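Local coordinates for protein alanine racemase (Enterococcus faecalis, PDB 3E6E) that belongs to the alanine racemase family, pairing a TIM-barrel-type N-terminal domain with a mostly beta C-terminal domain, and holds the ligand DCS in its pocket, at residues G186-K189 against A190-V194. The protein carries 1 engineered substitution. Numbering follows the deposited sequence.
Sequences GRFK and AVLAV
Leu-192 sits over one face of the Phe-188 ring, one helical turn further on. Its CG stands 4.2 Å from the ring centroid, 23° off the normal and displaced toward the rim, a CH-pi contact. The methyl CD1 comes to 3.4 Å from CE2 of Phe-188, while CD2 lies near CZ. Phe-188 swings its ring toward this neighbour because CG is anti to the backbone N (chi1 -170°), which sends it along the helix in the direction of Leu-192. Phe-188 is buried, and its side chain also touches Val-133, Thr-168 and Val-204. Both residues belong to helix 179-193, the crossover helix between parallel strands 165-167 and 201-203 of the beta-alpha-beta unit in the TIM-barrel-type domain; the ring lies about 11 Å from bound DCS.

The backbone is held by i to i+4 hydrogen bonds. Ala-190 N donates to Gly-186 O at 3.1 Å, and that carbonyl also takes the N-H of Lys-189. Val-191 N reaches Arg-187 O at 3.2 Å. Further on the bonds weaken: Leu-192 N to Phe-188 O is long at 3.4 Å, and Ala-193 N approaches Lys-189 O at 2.9 Å but with an N-H...O angle of only 123°.

Val-191 CG2, beside its own backbone N, lies 3.1 Å from Arg-187 O; the buried side chain also packs on Val-133 and Thr-148. The Arg-187 side chain extends from the helix, and its NH2 forms a salt bridge with Glu-263 OE2 of the second subunit.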
loop_
_atom_site.group_PDB
_atom_site.type_symbol
_atom_site.label_atom_id
_atom_site.label_comp_id
_atom_site.label_asym_id
_atom_site.label_seq_id
_atom_site.Cartn_x
_atom_site.Cartn_y
_atom_site.Cartn_z
ATOM N N GLY A 186 32.652 15.882 3.962
ATOM C CA GLY A 186 33.466 17.066 3.791
ATOM C C GLY A 186 32.633 18.337 3.828
ATOM O O GLY A 186 32.857 19.202 4.672
ATOM N N ARG A 187 31.664 18.450 2.925
ATOM C CA ARG A 187 30.802 19.623 2.865
ATOM C C ARG A 187 30.150 19.933 4.210
ATOM O O ARG A 187 29.918 21.095 4.539
ATOM C CB ARG A 187 29.703 19.439 1.810
ATOM C CG ARG A 187 30.175 19.378 0.353
ATOM C CD ARG A 187 28.982 19.229 -0.600
ATOM N NE ARG A 187 29.385 19.081 -2.002
ATOM C CZ ARG A 187 28.535 18.933 -3.020
ATOM N NH1 ARG A 187 27.225 18.908 -2.799
ATOM N NH2 ARG A 187 28.992 18.823 -4.262
ATOM N N PHE A 188 29.849 18.903 4.992
ATOM C CA PHE A 188 29.214 19.127 6.281
ATOM C C PHE A 188 30.232 19.580 7.309
ATOM O O PHE A 188 29.868 20.113 8.360
ATOM C CB PHE A 188 28.514 17.863 6.784
ATOM C CG PHE A 188 27.652 18.099 7.993
ATOM C CD1 PHE A 188 26.508 18.885 7.904
ATOM C CD2 PHE A 188 27.997 17.565 9.220
ATOM C CE1 PHE A 188 25.727 19.132 9.024
ATOM C CE2 PHE A 188 27.225 17.807 10.341
ATOM C CZ PHE A 188 26.092 18.589 10.248
ATOM N N LYS A 189 31.509 19.346 7.025
ATOM C CA LYS A 189 32.549 19.777 7.945
ATOM C C LYS A 189 32.650 21.286 7.766
ATOM O O LYS A 189 32.674 22.042 8.737
ATOM C CB LYS A 189 33.892 19.116 7.626
ATOM C CG LYS A 189 34.863 19.174 8.793
ATOM C CD LYS A 189 36.244 18.575 8.501
ATOM C CE LYS A 189 36.233 17.045 8.381
ATOM N NZ LYS A 189 35.870 16.516 7.018
ATOM N N ALA A 190 32.665 21.715 6.507
ATOM C CA ALA A 190 32.753 23.125 6.173
ATOM C C ALA A 190 31.647 23.901 6.866
ATOM O O ALA A 190 31.896 24.907 7.533
ATOM C CB ALA A 190 32.646 23.306 4.671
ATOM N N VAL A 191 30.433 23.412 6.718
ATOM C CA VAL A 191 29.248 24.046 7.286
ATOM C C VAL A 191 29.437 24.334 8.771
ATOM O O VAL A 191 29.205 25.474 9.223
ATOM C CB VAL A 191 27.996 23.170 7.098
ATOM C CG1 VAL A 191 26.796 23.804 7.784
ATOM C CG2 VAL A 191 27.717 22.949 5.619
ATOM N N LEU A 192 29.782 23.315 9.531
ATOM C CA LEU A 192 29.973 23.452 10.966
ATOM C C LEU A 192 31.214 24.279 11.278
ATOM O O LEU A 192 31.365 24.787 12.397
ATOM C CB LEU A 192 30.103 22.068 11.621
ATOM C CG LEU A 192 28.922 21.102 11.473
ATOM C CD1 LEU A 192 29.179 19.858 12.305
ATOM C CD2 LEU A 192 27.645 21.775 11.927
ATOM N N ALA A 193 32.086 24.418 10.277
ATOM C CA ALA A 193 33.349 25.147 10.416
ATOM C C ALA A 193 33.216 26.666 10.557
ATOM O O ALA A 193 34.099 27.337 11.099
ATOM C CB ALA A 193 34.260 24.818 9.233
ATOM N N VAL A 194 32.116 27.217 10.080
ATOM C CA VAL A 194 31.942 28.644 10.173
ATOM C C VAL A 194 31.064 29.036 11.353
ATOM O O VAL A 194 30.897 30.213 11.651
ATOM C CB VAL A 194 31.363 29.189 8.877
ATOM C CG1 VAL A 194 31.430 30.710 8.886
ATOM C CG2 VAL A 194 32.144 28.626 7.698
#